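Local coordinates for nitroalkane oxidase (Podospora anserina, PDB 3MKH), which oxidises nitroalkanes to the corresponding aldehydes or ketones with FAD and molecular oxygen, releasing nitrite and hydrogen peroxide, at residues 99-104 against 268-273; 74-79 against 333-338; 182-187 against 208-213; 80-85 against 277-282. All coordinates share one frame; numbering follows the deposited sequence.

Interaction 1: 99-104 against 268-273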
loop_
_atom_site.group_PDB
_atom_site.type_symbol
_atom_site.label_atom_id
_atom_site.label_comp_id
_atom_site.label_asym_id
_atom_site.label_seq_id
_atom_site.Cartn_x
_atom_site.Cartn_y
_atom_site.Cartn_z
ATOM N N THR A 99 17.358 27.090 -12.413
ATOM C CA THR A 99 17.788 28.000 -13.488
ATOM C C THR A 99 17.684 27.233 -14.810
ATOM O O THR A 99 17.320 27.796 -15.833
ATOM C CB THR A 99 19.223 28.510 -13.270
ATOM O OG1 THR A 99 19.219 29.522 -12.251
ATOM C CG2 THR A 99 19.825 29.092 -14.559
ATOM N N GLY A 100 17.975 25.940 -14.775
ATOM C CA GLY A 100 17.849 25.121 -15.972
ATOM C C GLY A 100 16.407 25.031 -16.443
ATOM O O GLY A 100 16.124 25.080 -17.640
ATOM N N LEU A 101 15.480 24.917 -15.501
ATOM C CA LEU A 101 14.061 24.906 -15.842
ATOM C C LEU A 101 13.636 26.247 -16.452
ATOM O O LEU A 101 12.864 26.293 -17.420
ATOM C CB LEU A 101 13.206 24.569 -14.607
ATOM C CG LEU A 101 11.686 24.591 -14.842
ATOM C CD1 LEU A 101 11.243 23.571 -15.879
ATOM C CD2 LEU A 101 10.929 24.392 -13.530
ATOM N N GLY A 102 14.150 27.337 -15.890
ATOM C CA GLY A 102 13.854 28.662 -16.406
ATOM C C GLY A 102 14.355 28.868 -17.830
ATOM O O GLY A 102 13.742 29.593 -18.612
ATOM N N LEU A 103 15.471 28.236 -18.171
ATOM C CA LEU A 103 16.016 28.329 -19.538
ATOM C C LEU A 103 15.326 27.412 -20.550
ATOM O O LEU A 103 15.446 27.620 -21.765
ATOM C CB LEU A 103 17.521 28.042 -19.534
ATOM C CG LEU A 103 18.350 29.019 -18.702
ATOM C CD1 LEU A 103 19.791 28.513 -18.501
ATOM C CD2 LEU A 103 18.312 30.406 -19.330
ATOM N N THR A 104 14.601 26.414 -20.053
ATOM C CA THR A 104 13.995 25.399 -20.914
ATOM C C THR A 104 13.014 25.952 -21.968
ATOM O O THR A 104 13.095 25.574 -23.133
ATOM C CB THR A 104 13.354 24.261 -20.079
ATOM O OG1 THR A 104 14.372 23.635 -19.288
ATOM C CG2 THR A 104 12.690 23.207 -20.997
ATOM N N GLY A 268 5.763 21.491 -22.244
ATOM C CA GLY A 268 6.915 20.843 -22.839
ATOM C C GLY A 268 8.077 20.904 -21.868
ATOM O O GLY A 268 8.795 19.919 -21.665
ATOM N N ALA A 269 8.278 22.075 -21.274
ATOM C CA ALA A 269 9.316 22.235 -20.269
ATOM C C ALA A 269 9.057 21.257 -19.113
ATOM O O ALA A 269 9.981 20.592 -18.636
ATOM C CB ALA A 269 9.352 23.673 -19.768
ATOM N N PHE A 270 7.798 21.139 -18.690
ATOM C CA PHE A 270 7.468 20.259 -17.571
ATOM C C PHE A 270 7.543 18.774 -17.916
ATOM O O PHE A 270 7.619 17.940 -17.015
ATOM C CB PHE A 270 6.104 20.589 -16.965
ATOM C CG PHE A 270 6.054 21.922 -16.259
ATOM C CD1 PHE A 270 6.923 22.209 -15.218
ATOM C CD2 PHE A 270 5.117 22.869 -16.620
ATOM C CE1 PHE A 270 6.869 23.436 -14.561
ATOM C CE2 PHE A 270 5.052 24.095 -15.972
ATOM C CZ PHE A 270 5.930 24.382 -14.944
ATOM N N ASP A 271 7.513 18.431 -19.206
ATOM C CA ASP A 271 7.742 17.033 -19.604
ATOM C C ASP A 271 9.209 16.613 -19.391
ATOM O O ASP A 271 9.486 15.519 -18.905
ATOM C CB ASP A 271 7.363 16.801 -21.068
ATOM C CG ASP A 271 5.857 16.823 -21.303
ATOM O OD1 ASP A 271 5.074 16.679 -20.335
ATOM O OD2 ASP A 271 5.461 16.985 -22.476
ATOM N N GLY A 272 10.142 17.487 -19.762
ATOM C CA GLY A 272 11.550 17.256 -19.504
ATOM C C GLY A 272 11.844 17.239 -18.008
ATOM O O GLY A 272 12.580 16.381 -17.504
ATOM N N SER A 273 11.266 18.187 -17.287
ATOM C CA SER A 273 11.529 18.299 -15.854
ATOM C C SER A 273 10.999 17.071 -15.103
ATOM O O SER A 273 11.570 16.660 -14.088
ATOM C CB SER A 273 10.922 19.580 -15.278
ATOM O OG SER A 273 9.504 19.524 -15.312
#
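At the wall of the FAD pocket, Leu101 and Thr104 of helix 90-109 lean on Ala269, Phe270 and Ser273 of helix 262-298. The two local axes approach to 9.6 Å and run roughly antiparallel, at 144°. Thr104 makes the tightest touch: its methyl carbon CG2 sits 3.6 Å from Ala269 CB and equally near the CA of that alanine. OG1 stands beside the backbone N (chi1 -60°), which leaves CG2 anti to that N, facing the other helix, while the hydroxyl turns back along its own. There it gives its proton to the carbonyl one turn earlier, Thr104 OG1 to Gly100 O at 2.8 Å, and comes in tilted 30° from the carbonyl plane. An alanine at this position would lack both methyl and hydroxyl, and would probably leave a gap over Ala269 and take the hydroxyl donor from Gly100 O. Leu101 works with both branches. CD1 lies 4.0 Å from Ser273 CB, and CD2 approaches Phe270 CE1 at 4.3 Å. The same leucine also touches the FAD and Leu132, and the hydroxyl of Ser273 is hydrogen-bonded to Asp399, the inferred proton acceptor. Apolar throughout between the helices, the contact joins the N-terminal and C-terminal helical regions next to the flavin, as expected of the acyl-CoA dehydrogenase fold.

Interaction 2: 74-79 against 333-338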
loop_
_atom_site.group_PDB
_atom_site.type_symbol
_atom_site.label_atom_id
_atom_site.label_comp_id
_atom_site.label_asym_id
_atom_site.label_seq_id
_atom_site.Cartn_x
_atom_site.Cartn_y
_atom_site.Cartn_z
ATOM N N THR A 74 22.393 14.858 -23.256
ATOM C CA THR A 74 21.188 14.047 -23.270
ATOM C C THR A 74 20.468 14.131 -21.928
ATOM O O THR A 74 21.063 14.472 -20.903
ATOM C CB THR A 74 21.522 12.581 -23.531
ATOM O OG1 THR A 74 22.331 12.104 -22.455
ATOM C CG2 THR A 74 22.291 12.430 -24.849
ATOM N N LEU A 75 19.182 13.814 -21.942
ATOM C CA LEU A 75 18.392 13.765 -20.722
ATOM C C LEU A 75 18.939 12.660 -19.805
ATOM O O LEU A 75 18.926 12.783 -18.579
ATOM C CB LEU A 75 16.926 13.535 -21.090
ATOM C CG LEU A 75 15.771 14.183 -20.328
ATOM C CD1 LEU A 75 16.117 15.569 -19.754
ATOM C CD2 LEU A 75 14.524 14.228 -21.219
ATOM N N ILE A 76 19.435 11.577 -20.392
ATOM C CA ILE A 76 20.051 10.519 -19.590
ATOM C C ILE A 76 21.205 11.055 -18.731
ATOM O O ILE A 76 21.311 10.757 -17.541
ATOM C CB ILE A 76 20.585 9.378 -20.480
ATOM C CG1 ILE A 76 19.448 8.482 -20.951
ATOM C CG2 ILE A 76 21.575 8.513 -19.711
ATOM C CD1 ILE A 76 19.302 7.237 -20.089
ATOM N N GLU A 77 22.081 11.841 -19.341
ATOM C CA GLU A 77 23.224 12.406 -18.625
ATOM C C GLU A 77 22.777 13.406 -17.565
ATOM O O GLU A 77 23.373 13.502 -16.488
ATOM C CB GLU A 77 24.215 13.059 -19.608
ATOM C CG GLU A 77 25.193 12.065 -20.209
ATOM C CD GLU A 77 25.715 12.466 -21.589
ATOM O OE1 GLU A 77 25.212 13.450 -22.193
ATOM O OE2 GLU A 77 26.634 11.772 -22.075
ATOM N N SER A 78 21.734 14.161 -17.878
ATOM C CA SER A 78 21.123 15.036 -16.895
ATOM C C SER A 78 20.581 14.241 -15.711
ATOM O O SER A 78 20.721 14.657 -14.567
ATOM C CB SER A 78 20.004 15.850 -17.541
ATOM O OG SER A 78 20.575 16.833 -18.377
ATOM N N ALA A 79 19.965 13.097 -15.988
ATOM C CA ALA A 79 19.403 12.269 -14.925
ATOM C C ALA A 79 20.511 11.741 -14.025
ATOM O O ALA A 79 20.335 11.619 -12.811
ATOM C CB ALA A 79 18.587 11.120 -15.504
ATOM N N LYS A 333 14.642 4.871 -18.836
ATOM C CA LYS A 333 13.795 4.563 -19.994
ATOM C C LYS A 333 13.091 5.828 -20.503
ATOM O O LYS A 333 13.090 6.117 -21.707
ATOM C CB LYS A 333 12.785 3.449 -19.660
ATOM C CG LYS A 333 11.686 3.269 -20.700
ATOM C CD LYS A 333 12.229 2.831 -22.057
ATOM C CE LYS A 333 11.092 2.835 -23.122
ATOM N NZ LYS A 333 11.500 2.368 -24.480
ATOM N N ALA A 334 12.491 6.584 -19.586
ATOM C CA ALA A 334 11.816 7.824 -19.946
ATOM C C ALA A 334 12.806 8.829 -20.531
ATOM O O ALA A 334 12.491 9.519 -21.495
ATOM C CB ALA A 334 11.101 8.437 -18.723
ATOM N N ALA A 335 13.992 8.932 -19.933
ATOM C CA ALA A 335 15.013 9.837 -20.460
ATOM C C ALA A 335 15.341 9.462 -21.914
ATOM O O ALA A 335 15.434 10.320 -22.801
ATOM C CB ALA A 335 16.257 9.768 -19.614
ATOM N N HIS A 336 15.520 8.170 -22.153
ATOM C CA HIS A 336 15.913 7.707 -23.481
ATOM C C HIS A 336 14.775 7.900 -24.488
ATOM O O HIS A 336 14.988 8.413 -25.594
ATOM C CB HIS A 336 16.359 6.247 -23.427
ATOM C CG HIS A 336 16.884 5.736 -24.730
ATOM N ND1 HIS A 336 16.122 4.985 -25.599
ATOM C CD2 HIS A 336 18.089 5.906 -25.332
ATOM C CE1 HIS A 336 16.843 4.691 -26.671
ATOM N NE2 HIS A 336 18.042 5.237 -26.532
ATOM N N ALA A 337 13.563 7.499 -24.113
ATOM C CA ALA A 337 12.422 7.612 -25.024
ATOM C C ALA A 337 12.077 9.063 -25.391
ATOM O O ALA A 337 11.711 9.367 -26.546
ATOM C CB ALA A 337 11.196 6.884 -24.441
ATOM N N MET A 338 12.193 9.967 -24.416
ATOM C CA MET A 338 11.884 11.366 -24.686
ATOM C C MET A 338 12.701 11.889 -25.863
ATOM O O MET A 338 12.223 12.702 -26.647
ATOM C CB MET A 338 12.134 12.243 -23.460
ATOM C CG MET A 338 10.992 12.225 -22.457
ATOM S SD MET A 338 9.487 12.931 -23.143
ATOM C CE MET A 338 9.928 14.657 -23.290
HETATM O O HOH W 1 18.290 10.922 -23.235
#
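A single water ties Ile76 to Ala335: it accepts from Ile76 N at 3.1 Å and donates to Ala335 O at 3.0 Å. It thus serves an amide in the first turn of helix 75-88, which no earlier turn of that helix could satisfy, and links it to a carbonyl of helix 311-340. The start of the first helix is closed by a capping box. Glu77 N donates to Thr74 OG1 at 3.1 Å, nearly straight at 160°, and the return bond from Thr74 N to Glu77 OE1 is weak. Beside the water the contact is apolar and centres on the methyl of Ala335, whose CB meets Ile76 CG1 at 3.7 Å. That branch stands beside its own backbone N, anti to the carbonyl carbon (chi1 -78°), a rotation that points CG1 at the alanine methyl. Leu75 takes the other flank: its CB lies 4.1 Å from Ala335 CB, and its CD2 branch touches Met338 CB at 3.8 Å. The small alanine lets the backbones draw close, with CA of Ile76 and CA of Ala335 5.2 Å apart. The local axes are nearly antiparallel, at 154°. Around the pair, helix 262-298 packs on Leu75 and Ala335, helix 9-33 on Ile76 and Glu77, and helix 345-374 on Met338, while His6 of the second subunit meets the His336 ring edge-to-face.

Interaction 3: 182-187 against 208-213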
loop_
_atom_site.group_PDB
_atom_site.type_symbol
_atom_site.label_atom_id
_atom_site.label_comp_id
_atom_site.label_asym_id
_atom_site.label_seq_id
_atom_site.Cartn_x
_atom_site.Cartn_y
_atom_site.Cartn_z
ATOM N N CYS A 182 15.123 38.354 -10.623
ATOM C CA CYS A 182 16.232 37.579 -11.169
ATOM C C CYS A 182 16.645 38.107 -12.554
ATOM O O CYS A 182 15.986 38.988 -13.114
ATOM C CB CYS A 182 15.860 36.092 -11.231
ATOM S SG CYS A 182 14.647 35.684 -12.524
ATOM N N ASP A 183 17.727 37.563 -13.102
ATOM C CA ASP A 183 18.215 37.969 -14.429
ATOM C C ASP A 183 17.241 37.695 -15.565
ATOM O O ASP A 183 17.078 38.524 -16.463
ATOM C CB ASP A 183 19.538 37.268 -14.741
ATOM C CG ASP A 183 20.588 37.512 -13.671
ATOM O OD1 ASP A 183 21.517 38.307 -13.921
ATOM O OD2 ASP A 183 20.486 36.903 -12.580
ATOM N N LEU A 184 16.615 36.521 -15.553
ATOM C CA LEU A 184 15.762 36.140 -16.674
ATOM C C LEU A 184 14.579 35.304 -16.205
ATOM O O LEU A 184 14.749 34.167 -15.789
ATOM C CB LEU A 184 16.574 35.351 -17.704
ATOM C CG LEU A 184 15.809 34.981 -18.971
ATOM C CD1 LEU A 184 15.253 36.251 -19.588
ATOM C CD2 LEU A 184 16.729 34.253 -19.963
ATOM N N ALA A 185 13.382 35.869 -16.264
ATOM C CA ALA A 185 12.180 35.146 -15.856
ATOM C C ALA A 185 11.335 34.839 -17.089
ATOM O O ALA A 185 11.088 35.731 -17.900
ATOM C CB ALA A 185 11.368 35.984 -14.852
ATOM N N CYS A 186 10.911 33.585 -17.242
ATOM C CA CYS A 186 9.918 33.240 -18.263
ATOM C C CYS A 186 8.536 33.275 -17.616
ATOM O O CYS A 186 8.171 32.354 -16.882
ATOM C CB CYS A 186 10.186 31.852 -18.843
ATOM S SG CYS A 186 11.683 31.788 -19.867
ATOM N N VAL A 187 7.778 34.339 -17.875
ATOM C CA VAL A 187 6.522 34.549 -17.161
ATOM C C VAL A 187 5.371 34.008 -17.978
ATOM O O VAL A 187 5.102 34.463 -19.103
ATOM C CB VAL A 187 6.290 36.022 -16.805
ATOM C CG1 VAL A 187 4.970 36.194 -16.012
ATOM C CG2 VAL A 187 7.465 36.538 -15.993
ATOM N N ILE A 208 4.021 33.131 -23.081
ATOM C CA ILE A 208 5.193 33.257 -22.221
ATOM C C ILE A 208 5.939 34.530 -22.619
ATOM O O ILE A 208 6.259 34.742 -23.801
ATOM C CB ILE A 208 6.133 32.042 -22.325
ATOM C CG1 ILE A 208 5.377 30.753 -21.983
ATOM C CG2 ILE A 208 7.363 32.231 -21.409
ATOM C CD1 ILE A 208 6.231 29.497 -22.081
ATOM N N ILE A 209 6.186 35.395 -21.643
ATOM C CA ILE A 209 6.894 36.651 -21.905
ATOM C C ILE A 209 8.107 36.728 -21.007
ATOM O O ILE A 209 8.001 36.486 -19.804
ATOM C CB ILE A 209 5.989 37.882 -21.638
ATOM C CG1 ILE A 209 4.670 37.732 -22.402
ATOM C CG2 ILE A 209 6.694 39.175 -22.011
ATOM C CD1 ILE A 209 3.782 38.954 -22.331
ATOM N N LEU A 210 9.256 37.054 -21.593
ATOM C CA LEU A 210 10.475 37.244 -20.834
ATOM C C LEU A 210 10.417 38.531 -20.024
ATOM O O LEU A 210 9.867 39.536 -20.474
ATOM C CB LEU A 210 11.706 37.248 -21.754
ATOM C CG LEU A 210 11.891 36.000 -22.624
ATOM C CD1 LEU A 210 13.190 36.072 -23.453
ATOM C CD2 LEU A 210 11.823 34.727 -21.758
ATOM N N VAL A 211 10.977 38.475 -18.820
ATOM C CA VAL A 211 11.182 39.655 -17.988
ATOM C C VAL A 211 12.583 39.586 -17.382
ATOM O O VAL A 211 12.901 38.662 -16.623
ATOM C CB VAL A 211 10.142 39.750 -16.842
ATOM C CG1 VAL A 211 10.457 40.943 -15.925
ATOM C CG2 VAL A 211 8.733 39.865 -17.407
ATOM N N THR A 212 13.418 40.568 -17.711
ATOM C CA THR A 212 14.791 40.591 -17.225
ATOM C C THR A 212 14.901 41.558 -16.059
ATOM O O THR A 212 14.034 42.413 -15.869
ATOM C CB THR A 212 15.795 41.027 -18.323
ATOM O OG1 THR A 212 15.581 42.409 -18.660
ATOM C CG2 THR A 212 15.634 40.171 -19.566
ATOM N N ARG A 213 15.964 41.424 -15.278
ATOM C CA ARG A 213 16.217 42.395 -14.218
ATOM C C ARG A 213 16.344 43.814 -14.805
ATOM O O ARG A 213 15.865 44.775 -14.216
ATOM C CB ARG A 213 17.457 42.013 -13.409
ATOM C CG ARG A 213 17.862 43.053 -12.366
ATOM C CD ARG A 213 16.711 43.453 -11.420
ATOM N NE ARG A 213 17.264 44.280 -10.343
ATOM C CZ ARG A 213 17.790 43.790 -9.223
ATOM N NH1 ARG A 213 17.776 42.480 -9.001
ATOM N NH2 ARG A 213 18.314 44.606 -8.317
HETATM O O HOH W 2 13.124 38.904 -13.813
#
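Cys186 SG and Leu210 CG both stand anti to the carbonyl carbon (chi1 -70° and -57°), which brings Cys186 SG to 3.5 Å from Leu210 CD2. Leu184 lies on the same face of the sheet, and its CD1 reaches Thr212 CG2 at 3.9 Å. Ala185, Val187 and Val211 lie on the reverse face, where Val187 CG2 meets Val211 CG2 at 3.8 Å, a diagonal touch between the two hydrogen-bonded pairs. The backbones join as antiparallel strands. Ala185 and Val211 form one hydrogen-bonded pair, with N to O 2.9 Å in both directions, and Val187 with Ile209 forms the next; Cys186 and Leu210 between them are a non-hydrogen-bonded pair. Val211 O has a second donor, a water that sits 2.8 Å away and also donates to Cys182 O. Toward Arg213 the ladder slackens: Arg213 N to Asp183 O is a weak bond of 3.3 Å, and the guanidinium group leaves for Asp217 and Asp178. Strand 184-191 is thereby held between strand 206-212 and strand 130-133, to which Leu184 and Cys186 are hydrogen-bonded. Helix 90-109 lies against the face of Leu184, Cys186 and Leu210, and helix 115-118 adds Phe117 over Leu210 and Thr212.

Interaction 4: 80-85 against 277-282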
loop_
_atom_site.group_PDB
_atom_site.type_symbol
_atom_site.label_atom_id
_atom_site.label_comp_id
_atom_site.label_asym_id
_atom_site.label_seq_id
_atom_site.Cartn_x
_atom_site.Cartn_y
_atom_site.Cartn_z
ATOM N N ILE A 80 21.660 11.436 -14.625
ATOM C CA ILE A 80 22.809 10.967 -13.860
ATOM C C ILE A 80 23.306 12.068 -12.928
ATOM O O ILE A 80 23.505 11.848 -11.733
ATOM C CB ILE A 80 23.938 10.455 -14.789
ATOM C CG1 ILE A 80 23.502 9.133 -15.437
ATOM C CG2 ILE A 80 25.246 10.317 -14.009
ATOM C CD1 ILE A 80 24.346 8.687 -16.646
ATOM N N LEU A 81 23.469 13.268 -13.462
ATOM C CA LEU A 81 23.919 14.387 -12.646
ATOM C C LEU A 81 22.936 14.663 -11.503
ATOM O O LEU A 81 23.329 14.819 -10.339
ATOM C CB LEU A 81 24.084 15.640 -13.514
ATOM C CG LEU A 81 24.306 16.953 -12.754
ATOM C CD1 LEU A 81 25.643 16.932 -12.040
ATOM C CD2 LEU A 81 24.243 18.140 -13.711
ATOM N N VAL A 82 21.656 14.745 -11.843
ATOM C CA VAL A 82 20.631 15.083 -10.854
ATOM C C VAL A 82 20.534 14.048 -9.719
ATOM O O VAL A 82 20.388 14.415 -8.545
ATOM C CB VAL A 82 19.251 15.289 -11.524
ATOM C CG1 VAL A 82 18.166 15.399 -10.482
ATOM C CG2 VAL A 82 19.274 16.545 -12.394
ATOM N N GLU A 83 20.621 12.763 -10.064
ATOM C CA GLU A 83 20.567 11.708 -9.055
ATOM C C GLU A 83 21.715 11.878 -8.056
ATOM O O GLU A 83 21.511 11.850 -6.836
ATOM C CB GLU A 83 20.611 10.290 -9.692
ATOM C CG GLU A 83 20.751 9.167 -8.636
ATOM C CD GLU A 83 21.082 7.779 -9.215
ATOM O OE1 GLU A 83 20.932 7.579 -10.438
ATOM O OE2 GLU A 83 21.502 6.887 -8.433
ATOM N N GLU A 84 22.925 12.050 -8.578
ATOM C CA GLU A 84 24.072 12.220 -7.715
ATOM C C GLU A 84 23.918 13.465 -6.819
ATOM O O GLU A 84 24.149 13.399 -5.611
ATOM C CB GLU A 84 25.364 12.293 -8.549
ATOM C CG GLU A 84 26.628 12.557 -7.709
ATOM C CD GLU A 84 26.891 11.475 -6.653
ATOM O OE1 GLU A 84 26.421 10.320 -6.806
ATOM O OE2 GLU A 84 27.582 11.786 -5.671
ATOM N N CYS A 85 23.530 14.597 -7.406
ATOM C CA CYS A 85 23.409 15.829 -6.621
ATOM C C CYS A 85 22.372 15.705 -5.515
ATOM O O CYS A 85 22.622 16.117 -4.377
ATOM C CB CYS A 85 23.099 17.036 -7.508
ATOM S SG CYS A 85 24.469 17.480 -8.563
ATOM N N VAL A 277 12.773 14.955 -12.196
ATOM C CA VAL A 277 12.150 14.684 -10.901
ATOM C C VAL A 277 12.239 13.192 -10.556
ATOM O O VAL A 277 12.431 12.817 -9.387
ATOM C CB VAL A 277 10.679 15.183 -10.833
ATOM C CG1 VAL A 277 9.970 14.621 -9.585
ATOM C CG2 VAL A 277 10.650 16.718 -10.816
ATOM N N GLY A 278 12.115 12.345 -11.574
ATOM C CA GLY A 278 12.359 10.921 -11.400
ATOM C C GLY A 278 13.744 10.730 -10.801
ATOM O O GLY A 278 13.937 10.062 -9.772
ATOM N N ALA A 279 14.716 11.393 -11.409
ATOM C CA ALA A 279 16.086 11.251 -10.964
ATOM C C ALA A 279 16.304 11.826 -9.557
ATOM O O ALA A 279 17.115 11.292 -8.792
ATOM C CB ALA A 279 17.051 11.856 -11.971
ATOM N N MET A 280 15.589 12.895 -9.204
ATOM C CA MET A 280 15.676 13.422 -7.823
ATOM C C MET A 280 15.174 12.379 -6.837
ATOM O O MET A 280 15.735 12.198 -5.742
ATOM C CB MET A 280 14.838 14.692 -7.650
ATOM C CG MET A 280 15.224 15.828 -8.570
ATOM S SD MET A 280 14.115 17.236 -8.337
ATOM C CE MET A 280 14.954 18.435 -9.351
ATOM N N GLY A 281 14.081 11.729 -7.212
ATOM C CA GLY A 281 13.540 10.632 -6.428
ATOM C C GLY A 281 14.561 9.524 -6.203
ATOM O O GLY A 281 14.757 9.065 -5.067
ATOM N N VAL A 282 15.208 9.089 -7.283
ATOM C CA VAL A 282 16.231 8.051 -7.195
ATOM C C VAL A 282 17.357 8.464 -6.258
ATOM O O VAL A 282 17.842 7.660 -5.459
ATOM C CB VAL A 282 16.839 7.708 -8.590
ATOM C CG1 VAL A 282 17.934 6.643 -8.456
ATOM C CG2 VAL A 282 15.745 7.261 -9.567
#
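Glu83 and Val282 cross obliquely, with the valine methyl CG1 set over the flat face of the carboxylate. CG1 of Val282 is 3.4 Å from Glu83 CD, and OE1 and OE2 of the glutamate lie scarcely farther off. The glutamate gets there because CG stands anti to the backbone N (chi1 172°) and the chain continues extended. Just before Glu83 in sequence, Val82 of helix 75-88 brings its CG1 branch 3.5 Å from Met280 CG and 4.0 Å from Ala279 CB. Met280 is extended beyond CG and runs on to Leu94 and to Phe398 of the FAD site. Between these two meetings the backbones come close: Glu83 CA makes a CA-H...O contact of 3.5 Å with Ala279 O. The local axes are 7.4 Å apart and inclined at 36°, roughly parallel, with small Ala279 at the point of nearest approach. The carboxylate's polar partners lie elsewhere: OE2 forms salt bridges with Arg286 and Arg328, and OE1 is hydrogen-bonded to Tyr426 of the second subunit. Were an alanine in place of Glu83, Arg328 would probably lose this acid, Arg286 keep only Glu84 of the two glutamates, and Tyr426 of the second subunit lose its partner here. The contact thus joins the N-terminal and C-terminal helical parts of the acyl-CoA dehydrogenase fold through apolar faces and one buried carboxylate, whose charge is likely balanced by the arginines and which also serves the subunit interface.

How the interactions relate
Interactions 1, 2 and 4 all pack N-terminal helices against C-terminal ones; interaction 3 alone is sheet, held by backbone hydrogen bonds. Helix 262-298 serves interactions 1 and 4, and helix 75-88 serves 2 and 4, which touch where Ala79 O meets Ala279 CB at 3.4 Å. Interactions 2, 3 and 4 are buried; interaction 1, nearest the chain centre, is partly open and lies on the flavin. Interactions 2 and 4 both touch the second subunit; a water bridges the helices of interaction 2, and in interaction 4 a carboxylate reaches across to that subunit. Interaction 3 meets interaction 1 through Cys186 SG, 3.3 Å from Gly102 O, and lies about 27 Å, centre to centre, from interactions 2 and 4.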